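IS607 family transposase IS1535 (PDB 6DGB) probably acts as a serine-recombinase transposase that binds transposon-end DNA and exchanges its strands, this chain being its C-terminal catalytic domain. Local coordinates at residues V3-V8 against G48-L53; R19-L24 against V38-G43; R54-D59 against R63-E68. One frame throughout, in Å; residues are numbered along the deposited sequence.

How the contacts relate
All three contacts pack helices on the parallel four-stranded sheet of the catalytic domain. Contact 1 holds inner strand 3-8 against the start of helix 51-58. Contact 3 sets the rest of that helix on strand 64-67, and its centre is about 8 Å from that of contact 1. Contact 2 covers the other side of the sheet with helix 14-30. Strand 3-8 runs between strands 37-42 and 64-67, with probable hydrogen bonds to both: A6 N lies 2.7 Å from V39 O, and Y5 N lies 2.8 Å from V66 O. Contacts 2 and 3 also meet through a salt bridge, R19 NH1 to E68 OE1 at 2.8 Å. Contact 1 carries two arginines that probably belong to the active-site region.

Contact 1: residues V3-V8 against G48-L53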
# COMPACT_ATOMS: atom_id res chain seq x y z
N VAL A 3 -15.83 12.16 6.15
CA VAL A 3 -16.22 11.16 5.15
C VAL A 3 -16.25 9.81 5.84
O VAL A 3 -15.27 9.42 6.47
CB VAL A 3 -15.30 11.14 3.89
CG1 VAL A 3 -15.83 10.20 2.82
CG2 VAL A 3 -15.13 12.52 3.30
N LEU A 4 -17.37 9.11 5.74
CA LEU A 4 -17.45 7.77 6.28
C LEU A 4 -17.21 6.89 5.08
O LEU A 4 -17.79 7.13 4.03
CB LEU A 4 -18.79 7.50 6.95
CG LEU A 4 -19.25 8.47 8.05
CD1 LEU A 4 -20.54 7.98 8.68
CD2 LEU A 4 -18.22 8.64 9.14
N TYR A 5 -16.25 5.94 5.20
CA TYR A 5 -15.87 5.09 4.08
C TYR A 5 -15.90 3.58 4.42
O TYR A 5 -15.31 3.14 5.41
CB TYR A 5 -14.50 5.54 3.54
CG TYR A 5 -13.98 4.72 2.39
CD1 TYR A 5 -14.30 5.04 1.07
CD2 TYR A 5 -13.11 3.65 2.61
CE1 TYR A 5 -13.81 4.28 0.01
CE2 TYR A 5 -12.61 2.89 1.55
CZ TYR A 5 -12.96 3.22 0.25
OH TYR A 5 -12.45 2.47 -0.78
N ALA A 6 -16.62 2.81 3.59
CA ALA A 6 -16.83 1.35 3.68
C ALA A 6 -16.31 0.67 2.43
O ALA A 6 -16.56 1.15 1.33
CB ALA A 6 -18.32 1.05 3.85
N ARG A 7 -15.59 -0.44 2.61
CA ARG A 7 -15.07 -1.23 1.49
C ARG A 7 -15.29 -2.73 1.66
O ARG A 7 -15.29 -3.25 2.78
CB ARG A 7 -13.58 -0.93 1.15
CG ARG A 7 -13.15 -1.44 -0.24
CD ARG A 7 -11.65 -1.53 -0.46
NE ARG A 7 -10.92 -2.04 0.69
CZ ARG A 7 -10.66 -3.33 0.93
NH1 ARG A 7 -11.06 -4.26 0.07
NH2 ARG A 7 -10.00 -3.69 2.02
N VAL A 8 -15.47 -3.40 0.52
CA VAL A 8 -15.63 -4.84 0.39
C VAL A 8 -14.91 -5.31 -0.93
O VAL A 8 -14.84 -4.55 -1.91
CB VAL A 8 -17.13 -5.18 0.54
CG1 VAL A 8 -17.69 -6.01 -0.60
CG2 VAL A 8 -17.40 -5.82 1.90
N GLY A 48 -5.50 -3.06 -7.09
CA GLY A 48 -6.51 -2.65 -8.05
C GLY A 48 -7.22 -1.35 -7.71
O GLY A 48 -7.47 -1.05 -6.53
N LYS A 49 -7.57 -0.59 -8.79
CA LYS A 49 -8.24 0.73 -8.79
C LYS A 49 -9.50 0.85 -7.90
O LYS A 49 -10.34 -0.05 -7.84
CB LYS A 49 -8.59 1.19 -10.22
N ARG A 50 -9.60 2.00 -7.22
CA ARG A 50 -10.68 2.38 -6.33
C ARG A 50 -10.90 3.87 -6.51
O ARG A 50 -10.25 4.68 -5.84
CB ARG A 50 -10.36 2.01 -4.90
CG ARG A 50 -10.90 0.64 -4.58
CD ARG A 50 -9.90 -0.18 -3.84
NE ARG A 50 -9.91 0.18 -2.42
CZ ARG A 50 -8.84 0.34 -1.66
NH1 ARG A 50 -7.62 0.17 -2.17
NH2 ARG A 50 -8.97 0.65 -0.38
N PRO A 51 -11.75 4.22 -7.49
CA PRO A 51 -11.96 5.65 -7.83
C PRO A 51 -12.69 6.47 -6.79
O PRO A 51 -12.57 7.69 -6.82
CB PRO A 51 -12.71 5.59 -9.15
CG PRO A 51 -13.43 4.27 -9.09
CD PRO A 51 -12.51 3.34 -8.39
N LYS A 52 -13.47 5.81 -5.91
CA LYS A 52 -14.22 6.46 -4.83
C LYS A 52 -13.22 6.97 -3.77
O LYS A 52 -13.34 8.12 -3.35
CB LYS A 52 -15.24 5.51 -4.21
CG LYS A 52 -16.35 5.11 -5.16
CD LYS A 52 -17.63 4.74 -4.42
CE LYS A 52 -18.84 4.62 -5.32
NZ LYS A 52 -20.12 4.66 -4.54
N LEU A 53 -12.19 6.14 -3.41
CA LEU A 53 -11.14 6.49 -2.45
C LEU A 53 -10.15 7.49 -3.05
O LEU A 53 -9.61 8.34 -2.33
CB LEU A 53 -10.41 5.25 -1.88
CG LEU A 53 -9.36 5.50 -0.79
CD1 LEU A 53 -9.94 6.16 0.45
CD2 LEU A 53 -8.71 4.23 -0.40
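Y5 and R7 are the residues of strand 3-8 that reach across to the 48-53 segment, where they meet R50 and L53. Y5 comes first. Its CG lies anti to the backbone N (chi1 179°), which carries the ring out from the sheet toward the start of helix 51-58. L53 covers one face of this ring. Its CD1 sits almost over the ring centre, 4.2 Å from the centroid and 10° off the normal, a CH-pi contact. Nearer the phenol end, L53 CB is 3.9 Å from Y5 CZ. The hydroxyl of Y5 is hydrogen-bonded to E41 on the neighbouring edge strand. The guanidinium of R50 is also close, with NE 3.8 Å from Y5 OH, but no bond forms between them. The ring and that guanidinium are tilted to each other.

R7 follows two residues later, on the same side of the strand. Its chain bends at chi3, and its CD lies against the guanidinium of R50, 3.6 Å from CZ. The two guanidinium planes are turned steeply, 77° apart. R7 NE and R50 NH2 are 3.5 Å apart; both are donors. Each uses a backbone carbonyl instead, R7 NE that of R72 and R50 NH2 that of L73. R7 NH2 and NH1 add bonds to D71 O and G43 O. R50 occupies the N-cap position of helix 51-58, and its side chain also packs on H80 of the second subunit.

In serine recombinases the first strand leads to the nucleophilic serine, and arginines gather beside it. Here the bonds to R72 O and L73 O hold two like charges side by side. By analogy with the family, such arginines probably serve the DNA phosphate at the active site.

Contact 2: residues R19-L24 against V38-G43; sequences RQVARL and VVCEVG
V21 of helix 14-30 packs on V38 and C40 of strand 37-42. The contact belongs to a beta-alpha-beta unit: strand 3-8, helix 14-30, strand 37-42. The helix crosses over one face of the parallel sheet, and the chain returns on the edge strand beside the one it left.

Nothing polar joins the two segments. V21 carries the helix side of the contact, and its two methyls divide the work. CG1 lies anti to the backbone N (chi1 173°) and faces V38. CG2 faces C40. The branches of V21 therefore spread over two residues of the strand that lie on the same side of the sheet. V39, between them, points to the opposite side and packs on K52 and I56 of helix 51-58.

V21 and V38 cross at about a right angle. The touching branch of V38 is CG2, 3.9 Å from V21 CG1 and 4.2 Å from V21 CG2. It thus meets both methyls of the valine, the first more closely. C40 lies two residues on, on the same face. The sulfur is swung anti to the carbonyl carbon (chi1 -65°), and this places SG beside V21.

The contact lies toward the edge of the sheet, and V38 is exposed. Deeper in, the same helix covers strand 3-8: L24 packs on L4, and Q20 packs on A6. Q20 also accepts a hydrogen bond from R7 N through OE1, which ties the helix to that inner strand. On the edge strand, the closest approach to the helix is that of C40 SG, which rests on V21 CG2 at 3.4 Å.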
# COMPACT_ATOMS: atom_id res chain seq x y z
N ARG A 19 -22.77 -3.87 7.76
CA ARG A 19 -22.16 -3.91 9.09
C ARG A 19 -21.20 -2.70 9.30
O ARG A 19 -21.11 -2.17 10.41
CB ARG A 19 -21.45 -5.25 9.30
CG ARG A 19 -20.87 -5.48 10.70
CD ARG A 19 -19.94 -6.69 10.73
NE ARG A 19 -18.90 -6.59 9.70
CZ ARG A 19 -17.71 -6.04 9.88
NH1 ARG A 19 -17.37 -5.57 11.08
NH2 ARG A 19 -16.84 -5.97 8.89
N GLN A 20 -20.51 -2.27 8.21
CA GLN A 20 -19.61 -1.12 8.17
C GLN A 20 -20.37 0.21 8.26
O GLN A 20 -20.10 0.99 9.16
CB GLN A 20 -18.72 -1.18 6.92
CG GLN A 20 -17.54 -2.12 7.11
CD GLN A 20 -16.81 -2.41 5.84
OE1 GLN A 20 -16.03 -1.60 5.34
NE2 GLN A 20 -16.99 -3.61 5.32
N VAL A 21 -21.36 0.44 7.38
CA VAL A 21 -22.20 1.64 7.37
C VAL A 21 -22.86 1.83 8.74
O VAL A 21 -22.89 2.95 9.24
CB VAL A 21 -23.23 1.61 6.21
CG1 VAL A 21 -24.23 2.76 6.27
CG2 VAL A 21 -22.53 1.61 4.86
N ALA A 22 -23.36 0.73 9.35
CA ALA A 22 -24.02 0.77 10.65
C ALA A 22 -23.05 1.20 11.77
O ALA A 22 -23.33 2.17 12.48
CB ALA A 22 -24.66 -0.58 10.97
N ARG A 23 -21.89 0.52 11.88
CA ARG A 23 -20.88 0.88 12.86
C ARG A 23 -20.39 2.34 12.63
O ARG A 23 -20.35 3.10 13.61
CB ARG A 23 -19.75 -0.17 12.93
CG ARG A 23 -18.53 0.20 13.80
CD ARG A 23 -18.80 0.31 15.31
NE ARG A 23 -17.99 1.38 15.91
CZ ARG A 23 -18.46 2.32 16.72
NH1 ARG A 23 -19.74 2.32 17.08
NH2 ARG A 23 -17.65 3.26 17.20
N LEU A 24 -20.18 2.77 11.35
CA LEU A 24 -19.76 4.13 10.97
C LEU A 24 -20.74 5.26 11.32
O LEU A 24 -20.30 6.35 11.66
CB LEU A 24 -19.40 4.23 9.49
CG LEU A 24 -18.07 3.59 9.06
CD1 LEU A 24 -17.78 3.89 7.63
CD2 LEU A 24 -16.92 4.02 9.92
N VAL A 38 -21.40 9.11 3.10
CA VAL A 38 -21.27 7.72 3.55
C VAL A 38 -20.95 6.88 2.26
O VAL A 38 -21.84 6.58 1.46
CB VAL A 38 -22.36 7.17 4.48
CG1 VAL A 38 -23.75 7.25 3.87
CG2 VAL A 38 -22.02 5.75 4.94
N VAL A 39 -19.64 6.64 2.02
CA VAL A 39 -19.11 6.06 0.79
C VAL A 39 -18.89 4.56 0.88
O VAL A 39 -18.07 4.11 1.67
CB VAL A 39 -17.82 6.78 0.31
CG1 VAL A 39 -17.27 6.15 -0.97
CG2 VAL A 39 -18.04 8.28 0.12
N CYS A 40 -19.56 3.80 0.00
CA CYS A 40 -19.44 2.35 -0.08
C CYS A 40 -18.72 2.02 -1.35
O CYS A 40 -19.14 2.47 -2.42
CB CYS A 40 -20.82 1.70 -0.03
SG CYS A 40 -21.71 1.95 1.53
N GLU A 41 -17.68 1.21 -1.27
CA GLU A 41 -16.90 0.82 -2.43
C GLU A 41 -16.71 -0.69 -2.48
O GLU A 41 -16.59 -1.33 -1.44
CB GLU A 41 -15.54 1.55 -2.34
CG GLU A 41 -14.49 1.22 -3.41
CD GLU A 41 -13.78 2.42 -4.01
OE1 GLU A 41 -13.03 3.10 -3.27
OE2 GLU A 41 -13.92 2.65 -5.24
N VAL A 42 -16.66 -1.25 -3.71
CA VAL A 42 -16.33 -2.66 -4.01
C VAL A 42 -15.00 -2.60 -4.79
O VAL A 42 -14.90 -1.91 -5.82
CB VAL A 42 -17.43 -3.46 -4.76
CG1 VAL A 42 -17.26 -4.96 -4.55
CG2 VAL A 42 -18.83 -3.02 -4.34
N GLY A 43 -13.96 -3.21 -4.24
CA GLY A 43 -12.64 -3.13 -4.85
C GLY A 43 -11.56 -3.80 -4.04
O GLY A 43 -11.81 -4.24 -2.91

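Contact 3: residues R54-D59 against R63-E68; sequences RRILSD and RVIVVE
Helix 51-58 lies on one face of the parallel sheet, and I65 of strand 64-67 packs there against I56 and L57. The contact is made wholly of aliphatic carbons and is buried.

I65 points at the helix and offers its long branch. CG1 is anti to the carbonyl carbon (chi1 -61°), and the chain then runs nearly straight to CD1 (chi2 166°). This brings the terminal methyl up to the helix, where it meets two neighbouring residues. I56 touches it with the short branch: CG2 is 3.5 Å from I65 CD1 and 3.8 Å from I65 CG1. L57 comes in across I65 at about a right angle, with CD2 3.8 Å from I65 CD1.

In chain order the helix precedes the strand, and a short turn joins them. This is the alpha-to-beta half of a crossover from edge strand 37-42 to strand 64-67, which skips over strand 3-8. I56 also packs on V3 and Y5 of strand 3-8, the strand that the crossover skips. I65 continues the apolar layer to L73. On the far side of the sheet, V66 packs on L24 and W27 of helix 14-30.

Helix 51-58 also meets the second subunit: L57 packs on H80, R54 on A83 and S58 on S86 of that subunit.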
# COMPACT_ATOMS: atom_id res chain seq x y z
N ARG A 54 -9.93 7.40 -4.38
CA ARG A 54 -9.07 8.31 -5.12
C ARG A 54 -9.69 9.71 -5.01
O ARG A 54 -9.03 10.63 -4.53
CB ARG A 54 -8.94 7.85 -6.58
CG ARG A 54 -8.06 8.74 -7.48
CD ARG A 54 -7.95 8.25 -8.92
NE ARG A 54 -9.26 8.01 -9.54
CZ ARG A 54 -9.94 8.90 -10.27
NH1 ARG A 54 -9.44 10.11 -10.49
NH2 ARG A 54 -11.12 8.58 -10.78
N ARG A 55 -10.98 9.84 -5.34
CA ARG A 55 -11.76 11.07 -5.26
C ARG A 55 -11.70 11.67 -3.85
O ARG A 55 -11.41 12.85 -3.70
CB ARG A 55 -13.21 10.79 -5.70
CG ARG A 55 -13.94 11.97 -6.34
CD ARG A 55 -15.09 11.52 -7.24
NE ARG A 55 -16.22 10.99 -6.48
CZ ARG A 55 -17.27 11.72 -6.08
NH1 ARG A 55 -17.32 13.02 -6.34
NH2 ARG A 55 -18.25 11.15 -5.40
N ILE A 56 -11.91 10.83 -2.81
CA ILE A 56 -11.84 11.21 -1.39
C ILE A 56 -10.44 11.73 -1.04
O ILE A 56 -10.35 12.83 -0.48
CB ILE A 56 -12.27 10.02 -0.46
CG1 ILE A 56 -13.79 9.81 -0.48
CG2 ILE A 56 -11.78 10.22 0.98
CD1 ILE A 56 -14.22 8.41 -0.08
N LEU A 57 -9.35 10.97 -1.39
CA LEU A 57 -7.99 11.38 -1.07
C LEU A 57 -7.55 12.63 -1.83
O LEU A 57 -6.84 13.46 -1.26
CB LEU A 57 -6.98 10.25 -1.24
CG LEU A 57 -7.15 9.05 -0.30
CD1 LEU A 57 -6.23 7.90 -0.71
CD2 LEU A 57 -7.02 9.44 1.15
N SER A 58 -8.00 12.80 -3.08
CA SER A 58 -7.65 13.98 -3.88
C SER A 58 -8.47 15.22 -3.49
O SER A 58 -8.09 16.32 -3.88
CB SER A 58 -7.75 13.69 -5.37
OG SER A 58 -9.05 13.27 -5.74
N ASP A 59 -9.57 15.06 -2.71
CA ASP A 59 -10.38 16.19 -2.25
C ASP A 59 -9.81 16.75 -0.94
O ASP A 59 -9.88 16.07 0.07
CB ASP A 59 -11.87 15.81 -2.09
CG ASP A 59 -12.73 16.87 -1.43
OD1 ASP A 59 -12.69 18.05 -1.88
OD2 ASP A 59 -13.46 16.53 -0.46
N ARG A 63 -11.29 16.30 5.34
CA ARG A 63 -10.33 16.47 6.44
C ARG A 63 -10.26 15.24 7.31
O ARG A 63 -9.19 14.91 7.80
CB ARG A 63 -10.66 17.73 7.27
CG ARG A 63 -9.45 18.33 8.01
CD ARG A 63 -9.26 19.80 7.74
NE ARG A 63 -9.04 20.03 6.32
CZ ARG A 63 -7.87 20.34 5.77
NH1 ARG A 63 -6.80 20.50 6.52
NH2 ARG A 63 -7.78 20.50 4.45
N VAL A 64 -11.40 14.56 7.53
CA VAL A 64 -11.47 13.37 8.36
C VAL A 64 -12.06 12.23 7.54
O VAL A 64 -13.12 12.38 6.93
CB VAL A 64 -12.23 13.68 9.69
CG1 VAL A 64 -12.78 12.42 10.36
CG2 VAL A 64 -11.33 14.42 10.66
N ILE A 65 -11.34 11.13 7.47
CA ILE A 65 -11.73 9.93 6.74
C ILE A 65 -11.87 8.82 7.76
O ILE A 65 -10.87 8.36 8.34
CB ILE A 65 -10.73 9.59 5.59
CG1 ILE A 65 -10.65 10.75 4.56
CG2 ILE A 65 -11.10 8.25 4.92
CD1 ILE A 65 -9.58 10.71 3.67
N VAL A 66 -13.10 8.40 7.99
CA VAL A 66 -13.44 7.38 8.98
C VAL A 66 -13.66 6.02 8.30
O VAL A 66 -14.49 5.87 7.40
CB VAL A 66 -14.64 7.83 9.88
CG1 VAL A 66 -14.86 6.89 11.06
CG2 VAL A 66 -14.47 9.27 10.38
N VAL A 67 -12.88 5.02 8.77
CA VAL A 67 -12.97 3.60 8.38
C VAL A 67 -13.32 2.71 9.58
O VAL A 67 -13.02 3.08 10.72
CB VAL A 67 -11.69 3.09 7.68
CG1 VAL A 67 -11.68 3.50 6.22
CG2 VAL A 67 -10.43 3.51 8.41
N GLU A 68 -13.87 1.50 9.34
CA GLU A 68 -14.17 0.60 10.45
C GLU A 68 -12.86 0.04 10.98
O GLU A 68 -12.56 0.21 12.16
CB GLU A 68 -15.15 -0.51 10.05
CG GLU A 68 -15.54 -1.37 11.24
CD GLU A 68 -16.43 -2.57 10.94
OE1 GLU A 68 -16.13 -3.31 9.98
OE2 GLU A 68 -17.36 -2.81 11.74